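Local coordinates for protein farnesyl pyrophosphate synthetase (Staphylococcus aureus, PDB 5H9D) that probably builds heptaprenyl diphosphate by adding isoprene units to an allylic diphosphate, with magnesium as cofactor and a different protein as its partner subunit, at residues Q15-A20 with L71-M76; E29-H34 with I107-F112; T78-D83 with N111-L116. One frame throughout, in Å; residues are numbered along the deposited sequence.

Overall arrangement
The three contacts form one cluster on the same side of the chain's centre and involve four helices of this mostly helical, isoprenoid synthase-type fold. Contact 1 joins helix 6-20 to helix 62-85, contact 2 joins helix 26-38 to helix 103-121, and contact 3 joins helices 62-85 and 103-121 to each other. Centres of contacts 2 and 3 lie about 7 Å apart, and each is about 11 Å from that of contact 1. Contacts 1 and 2 interleave along the chain, whereas contact 1 closes before contact 3 opens. The two consecutive N-terminal helices thus pack on the pair 62-85 and 103-121, which also meets the partner subunit.

Contact 1: residues Q15-A20 with L71-M76; sequences QRLEKA and LELIHM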
# COMPACT_ATOMS: atom_id res chain seq x y z
N GLN A 15 -14.64 12.18 -8.45
CA GLN A 15 -14.63 12.47 -9.88
C GLN A 15 -13.21 12.58 -10.40
O GLN A 15 -12.95 12.27 -11.55
CB GLN A 15 -15.41 13.74 -10.14
CG GLN A 15 -16.88 13.46 -10.28
CD GLN A 15 -17.73 14.69 -10.13
OE1 GLN A 15 -17.34 15.80 -10.50
NE2 GLN A 15 -18.94 14.50 -9.61
N ARG A 16 -12.32 13.01 -9.52
CA ARG A 16 -10.90 13.15 -9.78
C ARG A 16 -10.29 11.74 -9.72
O ARG A 16 -9.29 11.44 -10.38
CB ARG A 16 -10.27 14.05 -8.71
CG ARG A 16 -9.73 15.38 -9.22
CD ARG A 16 -9.76 16.52 -8.20
NE ARG A 16 -11.08 17.15 -8.26
CZ ARG A 16 -11.30 18.46 -8.33
NH1 ARG A 16 -10.28 19.31 -8.33
NH2 ARG A 16 -12.55 18.92 -8.42
N LEU A 17 -10.91 10.85 -8.93
CA LEU A 17 -10.46 9.47 -8.85
C LEU A 17 -10.87 8.73 -10.10
O LEU A 17 -10.11 7.91 -10.62
CB LEU A 17 -11.06 8.76 -7.66
CG LEU A 17 -10.26 8.83 -6.37
CD1 LEU A 17 -11.15 8.33 -5.24
CD2 LEU A 17 -8.96 8.04 -6.48
N GLU A 18 -12.07 9.02 -10.59
CA GLU A 18 -12.56 8.39 -11.80
C GLU A 18 -11.70 8.73 -13.02
O GLU A 18 -11.50 7.88 -13.90
CB GLU A 18 -14.02 8.79 -12.04
CG GLU A 18 -15.01 8.00 -11.21
CD GLU A 18 -16.41 8.61 -11.23
OE1 GLU A 18 -16.76 9.33 -12.18
OE2 GLU A 18 -17.17 8.34 -10.28
N LYS A 19 -11.20 9.96 -13.10
CA LYS A 19 -10.35 10.27 -14.24
C LYS A 19 -8.99 9.58 -14.07
O LYS A 19 -8.50 8.92 -15.00
CB LYS A 19 -10.12 11.77 -14.38
CG LYS A 19 -9.29 12.11 -15.61
CD LYS A 19 -8.65 13.48 -15.49
CE LYS A 19 -7.79 13.83 -16.70
NZ LYS A 19 -7.30 15.23 -16.62
N ALA A 20 -8.40 9.71 -12.89
CA ALA A 20 -7.10 9.13 -12.57
C ALA A 20 -6.99 7.64 -12.86
O ALA A 20 -5.92 7.12 -13.11
CB ALA A 20 -6.78 9.40 -11.12
N LEU A 71 -4.25 9.57 -1.57
CA LEU A 71 -4.48 8.71 -0.41
C LEU A 71 -5.46 7.57 -0.70
O LEU A 71 -5.24 6.42 -0.26
CB LEU A 71 -5.00 9.52 0.78
CG LEU A 71 -4.02 10.14 1.78
CD1 LEU A 71 -3.52 9.01 2.66
CD2 LEU A 71 -2.88 10.86 1.06
N GLU A 72 -6.55 7.86 -1.42
CA GLU A 72 -7.53 6.83 -1.71
C GLU A 72 -6.97 5.81 -2.69
O GLU A 72 -7.31 4.65 -2.64
CB GLU A 72 -8.81 7.46 -2.24
CG GLU A 72 -10.05 6.57 -2.22
CD GLU A 72 -10.41 6.03 -0.84
OE1 GLU A 72 -9.84 6.53 0.14
OE2 GLU A 72 -11.26 5.12 -0.74
N LEU A 73 -6.08 6.24 -3.59
CA LEU A 73 -5.49 5.32 -4.56
C LEU A 73 -4.51 4.36 -3.88
O LEU A 73 -4.45 3.19 -4.24
CB LEU A 73 -4.81 6.11 -5.69
CG LEU A 73 -5.62 6.96 -6.68
CD1 LEU A 73 -4.74 7.84 -7.55
CD2 LEU A 73 -6.45 6.07 -7.56
N ILE A 74 -3.74 4.85 -2.89
CA ILE A 74 -2.79 4.01 -2.15
C ILE A 74 -3.61 3.03 -1.27
O ILE A 74 -3.27 1.84 -1.15
CB ILE A 74 -1.82 4.87 -1.25
CG1 ILE A 74 -0.81 5.62 -2.13
CG2 ILE A 74 -1.04 3.98 -0.29
CD1 ILE A 74 -0.24 6.89 -1.50
N HIS A 75 -4.67 3.54 -0.66
CA HIS A 75 -5.56 2.72 0.14
C HIS A 75 -6.09 1.54 -0.71
O HIS A 75 -6.05 0.37 -0.29
CB HIS A 75 -6.71 3.59 0.61
CG HIS A 75 -7.76 2.84 1.37
ND1 HIS A 75 -7.45 1.86 2.29
CD2 HIS A 75 -9.11 2.95 1.37
CE1 HIS A 75 -8.57 1.39 2.82
NE2 HIS A 75 -9.59 2.04 2.28
N MET A 76 -6.58 1.88 -1.90
CA MET A 76 -7.11 0.92 -2.87
C MET A 76 -6.04 -0.08 -3.32
O MET A 76 -6.32 -1.28 -3.45
CB MET A 76 -7.62 1.65 -4.10
CG MET A 76 -8.86 2.46 -3.91
SD MET A 76 -9.17 3.55 -5.35
CE MET A 76 -9.98 2.44 -6.48
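Leu17 and Leu73 supply most of the apolar packing here. The two side chains slide past each other in opposite directions, so that one methyl of each is laid against the other: Leu17 CD2 lies 3.4 Å from Leu73 CD2 and also touches Leu73 CG. The other methyl of Leu73, CD1, turns to the end of helix 6-20, where Ala20 CB stands 4.4 Å from it. A long branched residue suits the middle of this interface, because the segment axes stay 11.1 Å apart at their closest and cross at -59°; the small alanine suits its margin, next to His120 of helix 103-121.

A second kind of contact sets hydrocarbon against the stem of an acid. Leu17 CD1 comes across Glu72 at about a right angle and rests 3.7 Å from Glu72 CG, with CB close behind. Glu72 begins toward helix 6-20 with CG anti to the backbone N (chi1 -164°), then bends at chi2 (58°), which leads its carboxylate away from the leucine. Glu72 OE2 ends in the plane of the His75 ring, at its edge, and makes a weak, long ion pair with Arg42.

No hydrogen bond joins the two segments, and what holds them to each other is essentially apolar burial. The glutamate is in effect two-sided: its methylenes finish the leucine layer, while its charge is turned to Arg42; Arg44 packs on its side chain. A phosphate ion nearby, probably from the crystallisation liquor, may mark a pocket. Those arginines belong to the GKRxRP motif, which in relatives binds a substrate diphosphate.

Contact 2: residues E29-H34 with I107-F112; sequences EQASLH and ILTGNF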
# COMPACT_ATOMS: atom_id res chain seq x y z
N GLU A 29 -8.34 -0.59 -16.29
CA GLU A 29 -9.36 0.44 -16.13
C GLU A 29 -10.67 -0.10 -15.56
O GLU A 29 -11.29 0.52 -14.69
CB GLU A 29 -9.65 1.12 -17.46
CG GLU A 29 -10.52 2.33 -17.31
CD GLU A 29 -10.45 3.21 -18.52
OE1 GLU A 29 -9.34 3.32 -19.08
OE2 GLU A 29 -11.51 3.79 -18.89
N GLN A 30 -11.10 -1.25 -16.07
CA GLN A 30 -12.31 -1.88 -15.60
C GLN A 30 -12.13 -2.39 -14.16
O GLN A 30 -13.06 -2.30 -13.36
CB GLN A 30 -12.66 -3.09 -16.44
CG GLN A 30 -13.00 -2.87 -17.88
CD GLN A 30 -13.34 -4.20 -18.51
OE1 GLN A 30 -14.40 -4.79 -18.21
NE2 GLN A 30 -12.43 -4.72 -19.35
N ALA A 31 -10.97 -2.95 -13.85
CA ALA A 31 -10.72 -3.45 -12.49
C ALA A 31 -10.73 -2.29 -11.48
O ALA A 31 -11.46 -2.33 -10.49
CB ALA A 31 -9.38 -4.20 -12.43
N SER A 32 -9.94 -1.26 -11.73
CA SER A 32 -9.90 -0.11 -10.84
C SER A 32 -11.30 0.47 -10.63
O SER A 32 -11.68 0.79 -9.51
CB SER A 32 -8.96 0.95 -11.41
OG SER A 32 -7.64 0.46 -11.49
N LEU A 33 -12.07 0.60 -11.71
CA LEU A 33 -13.43 1.14 -11.65
C LEU A 33 -14.38 0.16 -10.94
O LEU A 33 -15.28 0.57 -10.19
CB LEU A 33 -13.95 1.42 -13.05
CG LEU A 33 -15.36 2.00 -13.05
CD1 LEU A 33 -15.41 3.35 -12.28
CD2 LEU A 33 -15.80 2.17 -14.47
N HIS A 34 -14.18 -1.13 -11.16
CA HIS A 34 -15.00 -2.12 -10.48
C HIS A 34 -14.88 -1.87 -8.97
O HIS A 34 -15.89 -1.70 -8.30
CB HIS A 34 -14.50 -3.52 -10.80
CG HIS A 34 -15.22 -4.61 -10.07
ND1 HIS A 34 -16.59 -4.71 -10.06
CD2 HIS A 34 -14.76 -5.66 -9.36
CE1 HIS A 34 -16.94 -5.78 -9.37
NE2 HIS A 34 -15.85 -6.37 -8.93
N ILE A 107 -2.57 -8.25 -9.09
CA ILE A 107 -1.26 -7.79 -8.69
C ILE A 107 -0.91 -6.56 -9.55
O ILE A 107 -0.43 -5.56 -9.04
CB ILE A 107 -0.23 -8.92 -8.87
CG1 ILE A 107 -0.41 -9.94 -7.74
CG2 ILE A 107 1.18 -8.40 -8.84
CD1 ILE A 107 0.48 -11.17 -7.90
N LEU A 108 -1.19 -6.65 -10.83
CA LEU A 108 -0.91 -5.59 -11.75
C LEU A 108 -1.73 -4.36 -11.44
O LEU A 108 -1.21 -3.22 -11.51
CB LEU A 108 -1.15 -6.04 -13.20
CG LEU A 108 -0.11 -6.95 -13.85
CD1 LEU A 108 -0.60 -7.26 -15.25
CD2 LEU A 108 1.28 -6.29 -13.95
N THR A 109 -3.00 -4.56 -11.08
CA THR A 109 -3.88 -3.44 -10.78
C THR A 109 -3.35 -2.69 -9.57
O THR A 109 -3.33 -1.46 -9.54
CB THR A 109 -5.36 -3.87 -10.56
OG1 THR A 109 -5.82 -4.64 -11.68
CG2 THR A 109 -6.25 -2.65 -10.52
N GLY A 110 -2.91 -3.45 -8.56
CA GLY A 110 -2.36 -2.87 -7.36
C GLY A 110 -1.15 -2.01 -7.66
O GLY A 110 -1.01 -0.92 -7.09
N ASN A 111 -0.26 -2.47 -8.53
CA ASN A 111 0.94 -1.69 -8.88
C ASN A 111 0.50 -0.41 -9.58
O ASN A 111 1.03 0.70 -9.32
CB ASN A 111 1.86 -2.46 -9.84
CG ASN A 111 2.36 -3.76 -9.27
OD1 ASN A 111 2.53 -3.90 -8.07
ND2 ASN A 111 2.60 -4.72 -10.14
N PHE A 112 -0.47 -0.57 -10.48
CA PHE A 112 -1.04 0.54 -11.23
C PHE A 112 -1.54 1.64 -10.27
O PHE A 112 -1.11 2.78 -10.35
CB PHE A 112 -2.16 -0.03 -12.11
CG PHE A 112 -2.97 0.98 -12.85
CD1 PHE A 112 -2.43 1.68 -13.92
CD2 PHE A 112 -4.31 1.21 -12.51
CE1 PHE A 112 -3.21 2.58 -14.65
CE2 PHE A 112 -5.09 2.11 -13.23
CZ PHE A 112 -4.54 2.79 -14.30
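Ser32 and Thr109 both set their hydroxyl anti to the carbonyl carbon, folded back beside the backbone N, while Phe112 reaches outward with CG anti to its own N (chi1 174°). The first two torsions let each hydroxyl hydrogen-bond to a carbonyl one turn earlier in its own helix: Ser32 OG to Leu28 O, and Thr109 OG1 to Thr105 O. Small hydroxyl residues suit this interface because their polar atoms can be satisfied within their own helices, even though the contact is buried.

What meets across the gap is therefore mostly carbon and already-bonded oxygen. Thr109 straddles two residues of helix 26-38: its OG1 lies 3.7 Å from Ala31 CB, and its methyl CG2 packs 3.5 Å from Ser32 OG. The Phe112 ring offers its edge, with Ser32 OG near the ring plane and 3.5 Å from Phe112 CE2. Neither approach is a hydrogen bond. Alanine, serine and threonine are short enough to let the segment axes come within 10.0 Å, and the closest backbone pair, Ser32 and Thr109, stands 6.9 Å apart between CA atoms. The segments cross steeply, at -77°.

Around this crossing, Ile97 of helix 97-100 packs on Ala31, and Leu28 of helix 26-38 packs on both Thr109 and Phe112. Ile107 and Asn111 pack on Thr62 and Leu58 of the partner subunit while Thr109 meets helix 26-38, so helix 103-121 lies between that N-terminal helix and the neighbouring chain. Met76 of helix 62-85 reaches the backbone of Ser32.

Contact 3: residues T78-D83 with N111-L116; sequences TLVHDD and NFLLAL
His81 and Asn111 bring the two backbones nearest, yet their CA atoms remain 8.7 Å apart. Both segments are regular helix, with the bonds Asp83 N to Leu79 O and Ala115 N to Asn111 O typical of their turns, so side chains must bridge the gap.

Val80 and Leu113 do so with carbon. They cross at about a right angle, and Val80 CG2 rests 4.1 Å from Leu113 CD1. The compact, branched valine stays close to its own helix while the longer leucine reaches over, with Met76 and Ala77 among its other neighbours. Leu35 of helix 26-38 covers Val80 as well.

The second bridge is polar. Asn111 CB sets out away from helix 62-85, but CG lies anti to the carbonyl carbon (chi1 -60°), and the amide end comes back toward the histidine. There Asn111 OD1 sits at the edge of the imidazole, in its plane and 3.6 Å from His81 CE1, with ring and amide planes 86° apart. This is a contact, not a hydrogen bond. The ring's nitrogens are used by others: His81 NE2 bonds to Ile107 O, and His81 ND1 to Asp75 of the partner subunit.

Imidazole suits this buried place because its two nitrogens serve both chains, while the Asn111 amide turns its N-H to Asn105 of the partner subunit and lays its oxygen beside the ring. A carbonyl and a carboxylate as partners could favour a positively charged ring. The histidine directly precedes Asp82 and Asp83, which open the aspartate-rich DDxxD motif that holds magnesium in relatives, so the subunit interface runs close to that probable site.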
# COMPACT_ATOMS: atom_id res chain seq x y z
N THR A 78 -3.68 -1.14 -1.64
CA THR A 78 -3.60 -2.04 -0.52
C THR A 78 -4.76 -3.04 -0.52
O THR A 78 -4.52 -4.25 -0.41
CB THR A 78 -3.57 -1.27 0.84
OG1 THR A 78 -2.37 -0.50 0.93
CG2 THR A 78 -3.60 -2.26 2.01
N LEU A 79 -6.00 -2.56 -0.65
CA LEU A 79 -7.13 -3.49 -0.69
C LEU A 79 -6.95 -4.55 -1.80
O LEU A 79 -7.06 -5.75 -1.54
CB LEU A 79 -8.46 -2.75 -0.91
CG LEU A 79 -8.88 -1.70 0.12
CD1 LEU A 79 -10.29 -1.21 -0.22
CD2 LEU A 79 -8.84 -2.27 1.52
N VAL A 80 -6.67 -4.12 -3.02
CA VAL A 80 -6.51 -5.10 -4.07
C VAL A 80 -5.46 -6.17 -3.76
O VAL A 80 -5.78 -7.37 -3.84
CB VAL A 80 -6.21 -4.43 -5.40
CG1 VAL A 80 -5.93 -5.46 -6.43
CG2 VAL A 80 -7.37 -3.61 -5.83
N HIS A 81 -4.24 -5.76 -3.40
CA HIS A 81 -3.21 -6.74 -3.09
C HIS A 81 -3.66 -7.49 -1.87
O HIS A 81 -3.42 -8.68 -1.74
CB HIS A 81 -1.85 -6.10 -2.83
CG HIS A 81 -1.06 -5.80 -4.08
ND1 HIS A 81 0.28 -5.45 -4.04
CD2 HIS A 81 -1.41 -5.80 -5.38
CE1 HIS A 81 0.71 -5.25 -5.27
NE2 HIS A 81 -0.29 -5.45 -6.11
N ASP A 82 -4.35 -6.82 -0.97
CA ASP A 82 -4.78 -7.55 0.21
C ASP A 82 -5.70 -8.74 -0.11
O ASP A 82 -5.50 -9.81 0.44
CB ASP A 82 -5.43 -6.60 1.22
CG ASP A 82 -4.44 -6.16 2.32
OD1 ASP A 82 -3.27 -6.65 2.33
OD2 ASP A 82 -4.84 -5.32 3.17
N ASP A 83 -6.67 -8.58 -1.01
CA ASP A 83 -7.56 -9.69 -1.35
C ASP A 83 -6.86 -10.85 -2.10
O ASP A 83 -7.42 -11.94 -2.19
CB ASP A 83 -8.76 -9.21 -2.19
CG ASP A 83 -9.47 -8.02 -1.57
OD1 ASP A 83 -9.81 -8.07 -0.37
OD2 ASP A 83 -9.71 -7.02 -2.30
N ASN A 111 -0.26 -2.47 -8.53
CA ASN A 111 0.94 -1.69 -8.88
C ASN A 111 0.50 -0.41 -9.58
O ASN A 111 1.03 0.70 -9.32
CB ASN A 111 1.86 -2.46 -9.84
CG ASN A 111 2.36 -3.76 -9.27
OD1 ASN A 111 2.53 -3.90 -8.07
ND2 ASN A 111 2.60 -4.72 -10.14
N PHE A 112 -0.47 -0.57 -10.48
CA PHE A 112 -1.04 0.54 -11.23
C PHE A 112 -1.54 1.64 -10.27
O PHE A 112 -1.11 2.78 -10.35
CB PHE A 112 -2.16 -0.03 -12.11
CG PHE A 112 -2.97 0.98 -12.85
CD1 PHE A 112 -2.43 1.68 -13.92
CD2 PHE A 112 -4.31 1.21 -12.51
CE1 PHE A 112 -3.21 2.58 -14.65
CE2 PHE A 112 -5.09 2.11 -13.23
CZ PHE A 112 -4.54 2.79 -14.30
N LEU A 113 -2.42 1.25 -9.36
CA LEU A 113 -3.05 2.14 -8.39
C LEU A 113 -2.03 2.86 -7.55
O LEU A 113 -2.18 4.04 -7.22
CB LEU A 113 -4.04 1.35 -7.49
CG LEU A 113 -5.29 0.84 -8.23
CD1 LEU A 113 -6.21 0.03 -7.36
CD2 LEU A 113 -6.04 2.04 -8.75
N LEU A 114 -0.99 2.13 -7.19
CA LEU A 114 0.07 2.67 -6.37
C LEU A 114 0.90 3.68 -7.15
O LEU A 114 1.24 4.73 -6.63
CB LEU A 114 0.94 1.52 -5.93
CG LEU A 114 1.64 1.61 -4.60
CD1 LEU A 114 0.59 1.48 -3.51
CD2 LEU A 114 2.68 0.47 -4.54
N ALA A 115 1.24 3.36 -8.40
CA ALA A 115 2.04 4.28 -9.21
C ALA A 115 1.33 5.61 -9.39
O ALA A 115 1.97 6.67 -9.35
CB ALA A 115 2.35 3.66 -10.59
N LEU A 116 0.01 5.54 -9.59
CA LEU A 116 -0.81 6.73 -9.77
C LEU A 116 -0.77 7.55 -8.49
O LEU A 116 -0.74 8.78 -8.52
CB LEU A 116 -2.26 6.35 -10.08
CG LEU A 116 -2.65 5.73 -11.42
CD1 LEU A 116 -4.15 5.31 -11.39
CD2 LEU A 116 -2.31 6.73 -12.55